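Local atomic coordinates of inclusion membrane protein A (Chlamydia trachomatis, PDB entry 6E7E), a protein that probably mediates the homotypic fusion of chlamydial inclusions as a SNARE-like membrane protein, of which this chain is the soluble domain. Residues F32-S36 / S50-Y54; M24-L28 / I104-T108; S96-L100 / E141-L145; K65-L70 / L152-I156; S43-V49 / I128-K132. The protein carries 2 engineered substitutions. All blocks are in the same frame, centred on the assembly; numbering follows the deposited sequence.

Contact 1: F32-S36 / S50-Y54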
# COMPACT_ATOMS: atom_id res chain seq x y z
N PHE A 32 -11.76 -1.81 10.85
CA PHE A 32 -11.10 -1.35 12.11
C PHE A 32 -11.71 -0.04 12.60
O PHE A 32 -11.73 0.14 13.81
CB PHE A 32 -9.58 -1.31 11.95
CG PHE A 32 -9.02 -2.71 12.07
CD1 PHE A 32 -8.93 -3.31 13.31
CD2 PHE A 32 -8.69 -3.45 10.96
CE1 PHE A 32 -8.53 -4.63 13.44
CE2 PHE A 32 -8.29 -4.77 11.09
CZ PHE A 32 -8.22 -5.35 12.32
N LEU A 33 -12.27 0.79 11.74
CA LEU A 33 -13.04 1.95 12.23
C LEU A 33 -14.25 1.45 13.02
O LEU A 33 -14.51 1.90 14.13
CB LEU A 33 -13.50 2.82 11.06
CG LEU A 33 -14.33 4.03 11.47
CD1 LEU A 33 -13.53 4.96 12.37
CD2 LEU A 33 -14.75 4.76 10.22
N HIS A 34 -14.99 0.51 12.45
CA HIS A 34 -16.11 -0.11 13.18
C HIS A 34 -15.63 -0.66 14.53
O HIS A 34 -16.24 -0.39 15.55
CB HIS A 34 -16.75 -1.22 12.35
CG HIS A 34 -17.77 -0.78 11.37
ND1 HIS A 34 -17.59 -0.36 10.05
CD2 HIS A 34 -19.10 -0.76 11.57
CE1 HIS A 34 -18.80 -0.13 9.54
NE2 HIS A 34 -19.71 -0.34 10.45
N LEU A 35 -14.59 -1.47 14.51
CA LEU A 35 -14.10 -2.15 15.72
C LEU A 35 -13.71 -1.10 16.76
O LEU A 35 -13.97 -1.29 17.95
CB LEU A 35 -12.94 -3.08 15.37
CG LEU A 35 -12.65 -4.17 16.39
CD1 LEU A 35 -13.73 -5.23 16.37
CD2 LEU A 35 -11.29 -4.80 16.08
N SER A 36 -13.06 -0.04 16.33
CA SER A 36 -12.60 1.01 17.23
C SER A 36 -13.79 1.59 18.00
O SER A 36 -13.70 1.80 19.21
CB SER A 36 -11.80 2.05 16.50
OG SER A 36 -11.38 3.03 17.39
N SER A 50 -7.08 -0.16 16.86
CA SER A 50 -8.01 -0.19 15.72
C SER A 50 -8.03 1.19 15.04
O SER A 50 -8.02 1.26 13.80
CB SER A 50 -9.37 -0.62 16.20
OG SER A 50 -9.36 -1.96 16.69
N GLN A 51 -8.08 2.26 15.82
CA GLN A 51 -8.00 3.61 15.23
C GLN A 51 -6.66 3.80 14.51
O GLN A 51 -6.64 4.45 13.46
CB GLN A 51 -8.22 4.66 16.31
CG GLN A 51 -8.00 6.10 15.84
CD GLN A 51 -8.90 6.58 14.73
OE1 GLN A 51 -10.08 6.24 14.67
NE2 GLN A 51 -8.35 7.40 13.83
N ASP A 52 -5.59 3.20 15.02
CA ASP A 52 -4.28 3.27 14.34
C ASP A 52 -4.34 2.60 12.97
O ASP A 52 -3.73 3.11 12.01
CB ASP A 52 -3.18 2.59 15.16
CG ASP A 52 -2.79 3.26 16.44
OD1 ASP A 52 -3.08 4.46 16.59
OD2 ASP A 52 -2.18 2.55 17.26
N PHE A 53 -5.01 1.47 12.83
CA PHE A 53 -5.16 0.87 11.49
C PHE A 53 -5.94 1.82 10.59
O PHE A 53 -5.60 1.99 9.42
CB PHE A 53 -5.87 -0.47 11.56
CG PHE A 53 -4.96 -1.60 11.90
CD1 PHE A 53 -4.13 -2.11 10.94
CD2 PHE A 53 -4.89 -2.14 13.16
CE1 PHE A 53 -3.26 -3.14 11.21
CE2 PHE A 53 -4.04 -3.18 13.42
CZ PHE A 53 -3.23 -3.70 12.45
N TYR A 54 -6.99 2.43 11.11
CA TYR A 54 -7.80 3.36 10.30
C TYR A 54 -6.89 4.47 9.76
O TYR A 54 -6.89 4.80 8.58
CB TYR A 54 -8.98 3.93 11.08
CG TYR A 54 -9.85 4.75 10.15
CD1 TYR A 54 -10.69 4.11 9.24
CD2 TYR A 54 -9.77 6.12 10.09
CE1 TYR A 54 -11.44 4.81 8.31
CE2 TYR A 54 -10.53 6.84 9.19
CZ TYR A 54 -11.36 6.18 8.29
OH TYR A 54 -12.09 6.90 7.39
O HOH W 1 -11.88 5.59 16.54
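F32 and S50 mark the tight part of an antiparallel helical hairpin, in which helix 4-38 turns back and packs against helix 44-57. The short axes come within 7.8 Å at 151° between their N-to-C directions. S50 CB rests 3.4 Å from F32 O, and S36 CB lies 3.6 Å from S50 CB; both serines are small enough to let the two backbones come together. S50 OG, whose polar partner is L46 O on its own helix, sits near the plane of the F32 ring at its edge and 3.5 Å from L35 CD2. On the inner side the F32 and F53 rings stand next to each other in a face-to-face stack, centroids 4.7 Å apart and planes inclined by 27°. These large apolar rings face the core, where both reach L131 of helix 125-165. The other side is looser and partly exposed. There L33 CD1 sits above the Y54 ring, over its centre, and L33 CB comes to 3.6 Å from Y54 CD1. Longer, polar Q51 fits this margin: its chain bends at chi2 (61°), and a water donates both to Q51 OE1 and to S36 OG, 2.7 Å from each acceptor.

Contact 2: M24-L28 / I104-T108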
# COMPACT_ATOMS: atom_id res chain seq x y z
N MET A 24 -8.41 -4.00 -0.81
CA MET A 24 -8.51 -4.83 0.41
C MET A 24 -8.17 -4.02 1.65
O MET A 24 -8.87 -4.17 2.68
CB MET A 24 -7.61 -6.05 0.31
CG MET A 24 -8.14 -7.04 -0.70
SD MET A 24 -7.16 -8.58 -0.71
CE MET A 24 -5.85 -8.15 -1.82
N LEU A 25 -7.15 -3.18 1.60
CA LEU A 25 -6.85 -2.33 2.76
C LEU A 25 -7.99 -1.34 3.02
O LEU A 25 -8.20 -1.02 4.20
CB LEU A 25 -5.53 -1.60 2.55
CG LEU A 25 -4.29 -2.49 2.56
CD1 LEU A 25 -3.07 -1.68 2.23
CD2 LEU A 25 -4.10 -3.16 3.90
N SER A 26 -8.71 -0.88 2.01
CA SER A 26 -9.85 0.02 2.26
C SER A 26 -10.94 -0.73 3.04
O SER A 26 -11.58 -0.15 3.93
CB SER A 26 -10.37 0.63 0.97
OG SER A 26 -11.22 -0.21 0.20
N VAL A 27 -11.14 -1.99 2.72
CA VAL A 27 -12.15 -2.80 3.43
C VAL A 27 -11.68 -2.98 4.87
O VAL A 27 -12.49 -2.81 5.82
CB VAL A 27 -12.36 -4.16 2.75
CG1 VAL A 27 -13.27 -5.08 3.56
CG2 VAL A 27 -12.91 -3.99 1.35
N LEU A 28 -10.43 -3.33 5.07
CA LEU A 28 -9.90 -3.56 6.43
C LEU A 28 -9.90 -2.26 7.22
O LEU A 28 -10.21 -2.28 8.41
CB LEU A 28 -8.51 -4.17 6.34
CG LEU A 28 -8.50 -5.60 5.81
CD1 LEU A 28 -7.10 -6.03 5.43
CD2 LEU A 28 -9.07 -6.54 6.84
N ILE A 104 -2.00 -8.54 4.72
CA ILE A 104 -3.48 -8.64 4.56
C ILE A 104 -3.93 -10.04 4.95
O ILE A 104 -4.94 -10.18 5.64
CB ILE A 104 -3.90 -8.31 3.12
CG1 ILE A 104 -3.73 -6.81 2.86
CG2 ILE A 104 -5.33 -8.77 2.83
CD1 ILE A 104 -3.77 -6.47 1.39
N ARG A 105 -3.23 -11.05 4.51
CA ARG A 105 -3.62 -12.43 4.82
C ARG A 105 -3.71 -12.59 6.34
O ARG A 105 -4.67 -13.20 6.85
CB ARG A 105 -2.65 -13.42 4.18
CG ARG A 105 -3.16 -14.85 4.24
CD ARG A 105 -2.34 -15.82 3.43
NE ARG A 105 -0.98 -15.95 3.95
CZ ARG A 105 -0.59 -16.78 4.91
NH1 ARG A 105 -1.46 -17.57 5.52
NH2 ARG A 105 0.68 -16.82 5.27
N PHE A 106 -2.73 -12.13 7.08
CA PHE A 106 -2.74 -12.29 8.55
C PHE A 106 -3.80 -11.43 9.21
O PHE A 106 -4.38 -11.79 10.23
CB PHE A 106 -1.44 -11.79 9.20
CG PHE A 106 -0.15 -12.33 8.64
CD1 PHE A 106 -0.07 -13.65 8.24
CD2 PHE A 106 1.00 -11.54 8.56
CE1 PHE A 106 1.12 -14.18 7.75
CE2 PHE A 106 2.18 -12.06 8.06
CZ PHE A 106 2.24 -13.38 7.65
N LEU A 107 -4.03 -10.24 8.68
CA LEU A 107 -4.95 -9.29 9.33
C LEU A 107 -6.40 -9.68 9.07
O LEU A 107 -7.24 -9.35 9.90
CB LEU A 107 -4.65 -7.90 8.78
CG LEU A 107 -5.37 -6.74 9.45
CD1 LEU A 107 -5.08 -6.67 10.94
CD2 LEU A 107 -4.94 -5.44 8.79
N THR A 108 -6.68 -10.30 7.94
CA THR A 108 -8.08 -10.48 7.49
C THR A 108 -9.00 -11.07 8.55
O THR A 108 -10.09 -10.54 8.73
CB THR A 108 -8.10 -11.28 6.19
OG1 THR A 108 -7.56 -10.49 5.14
CG2 THR A 108 -9.49 -11.65 5.77
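L107 meets L28 while its two methyls touch two flat groups, the rings of F32 and F53: CD2 lies above the plane of the F53 ring, toward its CE1 side, and CD1 approaches F32 CZ obliquely. The contact itself is aliphatic. L28 and L107 point in opposite directions and overlap along their sides, with L28 CD1 4.0 Å from L107 CD2. I104 is the branched centre. Its CG1, anti to the carbonyl carbon (chi1 -71°), leads out to L25 CD2 at 3.8 Å, while the second branch, CG2, turns to M24 SD at 4.0 Å and to L28 CD1. M24, long and flexible, lies nearly perpendicular to I104 and suits the partly exposed margin. T108 turns its hydroxyl back to I104 O, OG1 to O 2.7 Å, approaching from above the carbonyl plane, and that oxygen also accepts from T108 N. The threonine thus offers a polar group to its own backbone while L28 CD2 lies against its CA. With only carbon and sulfur touching between I104 and its partners, helices 4-38 and 87-107 are held together here by shape and the hydrophobic effect.

Contact 3: S96-L100 / E141-L145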
# COMPACT_ATOMS: atom_id res chain seq x y z
N SER A 96 7.77 -5.58 -1.97
CA SER A 96 6.77 -4.79 -1.22
C SER A 96 5.38 -5.36 -1.44
O SER A 96 4.62 -5.50 -0.47
CB SER A 96 6.81 -3.35 -1.64
OG SER A 96 7.92 -2.65 -1.14
N VAL A 97 5.03 -5.62 -2.68
CA VAL A 97 3.70 -6.16 -3.01
C VAL A 97 3.49 -7.49 -2.28
O VAL A 97 2.43 -7.70 -1.67
CB VAL A 97 3.55 -6.29 -4.52
CG1 VAL A 97 2.35 -7.15 -4.88
CG2 VAL A 97 3.44 -4.93 -5.18
N ALA A 98 4.47 -8.37 -2.33
CA ALA A 98 4.31 -9.69 -1.68
C ALA A 98 4.14 -9.52 -0.17
O ALA A 98 3.31 -10.22 0.44
CB ALA A 98 5.49 -10.56 -1.99
N SER A 99 4.91 -8.64 0.43
CA SER A 99 4.84 -8.43 1.88
C SER A 99 3.48 -7.85 2.26
O SER A 99 2.88 -8.29 3.26
CB SER A 99 5.95 -7.57 2.32
OG SER A 99 5.91 -7.45 3.72
N LEU A 100 2.99 -6.89 1.51
CA LEU A 100 1.66 -6.30 1.80
C LEU A 100 0.57 -7.36 1.68
O LEU A 100 -0.35 -7.37 2.50
CB LEU A 100 1.42 -5.11 0.88
CG LEU A 100 2.25 -3.88 1.22
CD1 LEU A 100 2.25 -2.90 0.05
CD2 LEU A 100 1.76 -3.20 2.48
N GLU A 141 6.14 -1.26 5.97
CA GLU A 141 6.03 -1.58 4.53
C GLU A 141 5.48 -0.38 3.76
O GLU A 141 5.93 -0.10 2.62
CB GLU A 141 5.12 -2.79 4.36
CG GLU A 141 5.71 -4.09 4.84
CD GLU A 141 6.93 -4.59 4.10
OE1 GLU A 141 7.18 -4.16 2.98
OE2 GLU A 141 7.61 -5.44 4.67
N ILE A 142 4.46 0.28 4.28
CA ILE A 142 3.83 1.42 3.58
C ILE A 142 4.86 2.55 3.46
O ILE A 142 4.92 3.20 2.39
CB ILE A 142 2.52 1.86 4.26
CG1 ILE A 142 1.46 0.76 4.16
CG2 ILE A 142 2.01 3.15 3.67
CD1 ILE A 142 0.24 1.03 5.01
N GLY A 143 5.68 2.77 4.49
CA GLY A 143 6.71 3.82 4.42
C GLY A 143 7.69 3.55 3.30
O GLY A 143 8.06 4.48 2.56
N GLN A 144 8.15 2.30 3.22
CA GLN A 144 9.14 1.89 2.19
C GLN A 144 8.53 2.09 0.79
O GLN A 144 9.17 2.69 -0.10
CB GLN A 144 9.61 0.46 2.44
CG GLN A 144 10.46 -0.17 1.36
CD GLN A 144 11.47 -1.14 1.92
OE1 GLN A 144 11.51 -2.32 1.56
NE2 GLN A 144 12.30 -0.65 2.83
N LEU A 145 7.30 1.63 0.59
CA LEU A 145 6.62 1.79 -0.71
C LEU A 145 6.44 3.28 -1.06
O LEU A 145 6.71 3.68 -2.20
CB LEU A 145 5.28 1.07 -0.62
CG LEU A 145 4.39 1.23 -1.85
CD1 LEU A 145 5.00 0.54 -3.06
CD2 LEU A 145 2.99 0.72 -1.57
O HOH W 2 10.56 -3.10 -0.95
O HOH W 3 7.28 -2.26 1.36
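L100 and E141 run alongside each other, pointing opposite ways, between two antiparallel helices, whose short axes run at 158° and come no nearer than 10.3 Å. That wide spacing leaves room for long side chains and for water. L100 CD2 lies 3.9 Å from E141 CB, so the leucine packs on the apolar stem of the glutamate and leaves its carboxylate to the polar side. Beyond CG the E141 chain bends (chi2 -65°), which carries the carboxylate toward helix 87-107, where OE2 comes to 2.8 Å from S99 OG. L100 and L145 are almost perpendicular and meet methyl to methyl, with L100 CD1 4.0 Å from L145 CD2; this is the buried, hydrophobic flank.

On the polar flank, S96 reaches its partners through water. S96 OG donates to one water at 2.6 Å, and that water in turn donates to E141 O and to E141 OE1, so it ties the serine to both the backbone and the side chain of one residue. A second water donates to S96 OG (2.7 Å) and lies 2.8 Å from OE1 of Q144, an exposed residue whose long amide suits the margin. Serine fits here because its hydroxyl can give a proton to one water and take one from another while filling little space.

The contact joins helix 87-107 to the long helix 125-165. F60, from the loop after helix 44-57, touches L100, I142 and L145 on the apolar side, and V97 turns to helix 4-38, meeting E14, S17, L18 and I21.

Contact 4: K65-L70 / L152-I156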
# COMPACT_ATOMS: atom_id res chain seq x y z
N LYS A 65 1.26 6.02 -6.16
CA LYS A 65 0.92 6.83 -7.35
C LYS A 65 2.08 6.89 -8.35
O LYS A 65 1.81 6.93 -9.55
CB LYS A 65 0.51 8.22 -6.89
CG LYS A 65 0.16 9.18 -8.01
CD LYS A 65 -0.16 10.58 -7.54
CE LYS A 65 0.38 10.90 -6.16
NZ LYS A 65 0.62 12.36 -5.98
N GLY A 66 3.33 6.95 -7.89
CA GLY A 66 4.43 7.05 -8.86
C GLY A 66 4.52 5.84 -9.75
O GLY A 66 4.86 5.96 -10.93
N PHE A 67 4.23 4.66 -9.21
CA PHE A 67 4.27 3.41 -10.01
C PHE A 67 3.12 3.43 -11.00
O PHE A 67 3.30 2.98 -12.13
CB PHE A 67 4.26 2.20 -9.10
CG PHE A 67 5.52 2.03 -8.31
CD1 PHE A 67 6.69 1.69 -8.96
CD2 PHE A 67 5.56 2.32 -6.96
CE1 PHE A 67 7.87 1.55 -8.25
CE2 PHE A 67 6.74 2.18 -6.25
CZ PHE A 67 7.88 1.78 -6.90
N GLU A 68 1.93 3.80 -10.53
CA GLU A 68 0.77 3.86 -11.43
C GLU A 68 1.05 4.88 -12.53
O GLU A 68 0.77 4.64 -13.72
CB GLU A 68 -0.48 4.18 -10.60
CG GLU A 68 -1.74 4.09 -11.41
CD GLU A 68 -3.02 4.17 -10.61
OE1 GLU A 68 -2.96 4.12 -9.38
OE2 GLU A 68 -4.07 4.28 -11.25
N SER A 69 1.60 6.03 -12.16
CA SER A 69 1.94 7.06 -13.16
C SER A 69 2.98 6.55 -14.17
O SER A 69 2.85 6.81 -15.37
CB SER A 69 2.45 8.28 -12.48
OG SER A 69 1.41 8.96 -11.79
N LEU A 70 4.01 5.85 -13.71
CA LEU A 70 5.06 5.31 -14.60
C LEU A 70 4.42 4.37 -15.61
O LEU A 70 4.70 4.47 -16.81
CB LEU A 70 6.10 4.56 -13.77
CG LEU A 70 7.29 4.02 -14.56
CD1 LEU A 70 8.06 5.14 -15.25
CD2 LEU A 70 8.18 3.23 -13.64
N LEU A 152 9.51 8.48 -7.69
CA LEU A 152 9.07 8.33 -9.08
C LEU A 152 8.10 9.42 -9.48
O LEU A 152 8.26 9.95 -10.62
CB LEU A 152 8.38 6.99 -9.24
CG LEU A 152 9.20 5.87 -9.84
CD1 LEU A 152 8.30 4.66 -9.89
CD2 LEU A 152 9.74 6.23 -11.22
N THR A 153 7.17 9.82 -8.64
CA THR A 153 6.23 10.88 -9.00
C THR A 153 7.05 12.12 -9.33
O THR A 153 6.71 12.79 -10.31
CB THR A 153 5.25 11.12 -7.84
OG1 THR A 153 4.36 10.01 -7.79
CG2 THR A 153 4.50 12.42 -8.00
N SER A 154 8.05 12.44 -8.52
CA SER A 154 8.81 13.68 -8.74
C SER A 154 9.52 13.61 -10.08
O SER A 154 9.57 14.59 -10.85
CB SER A 154 9.83 13.90 -7.64
OG SER A 154 9.20 14.14 -6.38
N GLN A 155 10.14 12.48 -10.37
CA GLN A 155 10.92 12.31 -11.61
C GLN A 155 10.03 12.36 -12.85
O GLN A 155 10.39 12.99 -13.86
CB GLN A 155 11.70 11.00 -11.55
CG GLN A 155 12.76 10.98 -10.47
CD GLN A 155 13.23 9.59 -10.16
OE1 GLN A 155 12.45 8.62 -10.23
NE2 GLN A 155 14.47 9.52 -9.70
N ILE A 156 8.92 11.64 -12.80
CA ILE A 156 7.98 11.64 -13.94
C ILE A 156 7.43 13.05 -14.14
O ILE A 156 7.31 13.47 -15.29
CB ILE A 156 6.83 10.65 -13.68
CG1 ILE A 156 7.35 9.22 -13.61
CG2 ILE A 156 5.75 10.81 -14.73
CD1 ILE A 156 6.35 8.27 -13.06
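G66 and T153 form the close crossing at which the start of helix 65-73 packs on the long helix 125-165 of this helical bundle. The two short axes make an angle of 40° and approach to 8.4 Å, and glycine suits the spot because its bare backbone lets the neighbour come right up: the CA atoms of G66 and T153 are 4.2 Å apart. T153 OG1 lies 3.1 Å from G66 CA, while its weak hydrogen bond goes to S149 O one turn back; G66 N is bound by S149 OG. L152 comes across the F67 side chain nearly perpendicular to it and sets one methyl over a face of the ring, a CH-pi contact with CD1 3.9 Å from the F67 centroid and 30° off its normal. The chi1 of L152, -100°, lies away from a staggered value, perhaps the small price of this fit. I156 sends CD1 into the backbone of the other helix, 3.5 Å from G66 O and 3.4 Å from L70 N, with S69 CB and L70 CB also beside it. S69 faces I156 with its carbon and turns its hydroxyl home, OG donating to K65 O at 3.0 Å. Around the contact, F67 continues into the core against L11 of helix 4-38 and L93 of helix 87-107; L84, in the loop between helices 79-82 and 87-107, touches L70 and I156.

Contact 5: S43-V49 / I128-K132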
# COMPACT_ATOMS: atom_id res chain seq x y z
N SER A 43 -12.74 -1.98 25.64
CA SER A 43 -11.30 -2.26 25.58
C SER A 43 -10.61 -1.05 24.97
O SER A 43 -10.52 -0.95 23.75
CB SER A 43 -10.97 -3.51 24.81
OG SER A 43 -9.56 -3.65 24.73
N LYS A 44 -10.11 -0.17 25.80
CA LYS A 44 -9.47 1.07 25.32
C LYS A 44 -8.25 0.74 24.44
O LYS A 44 -8.02 1.43 23.46
CB LYS A 44 -9.12 1.98 26.50
CG LYS A 44 -10.34 2.60 27.16
CD LYS A 44 -10.94 3.77 26.40
CE LYS A 44 -11.81 4.67 27.25
NZ LYS A 44 -12.65 5.57 26.43
N ASP A 45 -7.47 -0.28 24.79
CA ASP A 45 -6.24 -0.61 24.04
C ASP A 45 -6.64 -1.15 22.67
O ASP A 45 -6.06 -0.74 21.65
CB ASP A 45 -5.37 -1.61 24.80
CG ASP A 45 -3.89 -1.48 24.48
OD1 ASP A 45 -3.50 -0.46 23.88
OD2 ASP A 45 -3.14 -2.42 24.79
N LEU A 46 -7.64 -2.02 22.60
CA LEU A 46 -8.11 -2.52 21.29
C LEU A 46 -8.65 -1.35 20.47
O LEU A 46 -8.42 -1.28 19.27
CB LEU A 46 -9.19 -3.58 21.49
CG LEU A 46 -9.83 -4.07 20.20
CD1 LEU A 46 -8.81 -4.72 19.26
CD2 LEU A 46 -10.95 -5.02 20.52
N SER A 47 -9.38 -0.46 21.11
CA SER A 47 -9.99 0.66 20.37
C SER A 47 -8.88 1.54 19.78
O SER A 47 -9.00 2.01 18.62
CB SER A 47 -10.93 1.42 21.27
OG SER A 47 -11.52 2.51 20.61
N ALA A 48 -7.82 1.81 20.54
CA ALA A 48 -6.72 2.68 20.08
C ALA A 48 -5.97 2.01 18.92
O ALA A 48 -5.68 2.68 17.91
CB ALA A 48 -5.81 3.00 21.23
N VAL A 49 -5.64 0.72 19.03
CA VAL A 49 -4.90 0.07 17.94
C VAL A 49 -5.78 0.03 16.69
O VAL A 49 -5.27 0.18 15.57
CB VAL A 49 -4.37 -1.34 18.32
CG1 VAL A 49 -5.40 -2.43 18.52
CG2 VAL A 49 -3.42 -1.82 17.23
N ILE A 128 -4.81 -8.37 20.81
CA ILE A 128 -4.38 -6.96 20.78
C ILE A 128 -2.88 -6.91 20.44
O ILE A 128 -2.46 -6.07 19.64
CB ILE A 128 -4.73 -6.26 22.09
CG1 ILE A 128 -6.24 -6.09 22.23
CG2 ILE A 128 -4.00 -4.92 22.21
CD1 ILE A 128 -6.69 -5.76 23.62
N GLU A 129 -2.09 -7.78 21.04
CA GLU A 129 -0.63 -7.80 20.79
C GLU A 129 -0.37 -8.15 19.33
O GLU A 129 0.52 -7.54 18.72
CB GLU A 129 0.01 -8.81 21.73
CG GLU A 129 1.47 -9.04 21.44
CD GLU A 129 2.29 -7.78 21.51
OE1 GLU A 129 1.82 -6.78 22.12
OE2 GLU A 129 3.38 -7.81 20.94
N GLU A 130 -1.12 -9.09 18.77
CA GLU A 130 -0.94 -9.45 17.36
C GLU A 130 -1.28 -8.24 16.49
O GLU A 130 -0.56 -7.96 15.50
CB GLU A 130 -1.80 -10.64 17.01
CG GLU A 130 -1.59 -11.10 15.60
CD GLU A 130 -2.30 -12.38 15.22
OE1 GLU A 130 -3.19 -12.79 15.98
OE2 GLU A 130 -1.95 -12.96 14.18
N LEU A 131 -2.34 -7.54 16.80
CA LEU A 131 -2.76 -6.37 16.02
C LEU A 131 -1.68 -5.30 16.07
O LEU A 131 -1.38 -4.68 15.04
CB LEU A 131 -4.10 -5.84 16.51
CG LEU A 131 -5.28 -6.68 16.10
CD1 LEU A 131 -6.52 -6.24 16.88
CD2 LEU A 131 -5.54 -6.57 14.61
N LYS A 132 -1.10 -5.04 17.23
CA LYS A 132 -0.05 -4.02 17.33
C LYS A 132 1.15 -4.43 16.48
O LYS A 132 1.79 -3.57 15.83
CB LYS A 132 0.40 -3.83 18.76
CG LYS A 132 -0.60 -3.13 19.65
CD LYS A 132 -0.13 -3.11 21.07
CE LYS A 132 -1.13 -2.48 22.02
NZ LYS A 132 -0.77 -2.75 23.43
O HOH W 4 -1.08 0.55 23.66
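K132 reaches across to V49 and D45 with nearly its whole length. At CB the chain turns so that CG stands anti to the carbonyl carbon (chi1 -71°), and CG then rests 3.9 Å from V49 CG2. Beyond CG it runs extended, so that CE comes 3.4 Å from D45 OD2 and NZ ends 2.8 Å from that same oxygen, a hydrogen-bonded salt bridge. NZ meets OD2 on its syn side, 19° out of the carboxylate plane. A water donates to the other oxygen, D45 OD1, and accepts a weak bond from NZ. Lysine suits the place because its aliphatic shaft can lie on valine while its charge stays on the partly exposed side of the contact.

The two helices, 44-57 and 125-165, run side by side in the same direction, at 22° and 10.0 Å between short axes, a parallel pair within the helical bundle. S43 is the N-cap of the first: its OG accepts a weak bond from L46 N, a common use of serine, whose hydroxyl can reach a backbone N-H left open in the first turn. I128 fills the angle beneath the salt bridge with its two branches. CG2 lies 3.7 Å from D45 OD2, while CD1 touches S43 OG and L46 CB. Deeper in, L46 and L131 meet through their branch ends, L46 CD1 3.6 Å from L131 CD1, with V114 of helix 110-119 against L46 and L110 against L131.

Overall arrangement
Along the elongated all-helical domain the contacts lie in the order 5, 1, 2, 3, 4, successive centres 9, 12, 14 and 16 Å apart and the end ones about 35 Å apart. Helix 125-165 is shared by contacts 5, 3 and 4, helix 44-57 by 1 and 5, helix 4-38 by 1 and 2, and helix 87-107 by 2 and 3. In sequence, contact 1 joins consecutive helices and falls within the span of contact 2, closing before contacts 3 and 4 open; contact 3 falls within contact 4, and contact 5 alternates its segments with all the others. F32, F53, L107 and L131 join contacts 1, 2 and 5, and L145 touches F67 between contacts 3 and 4, giving a single lengthwise bundle.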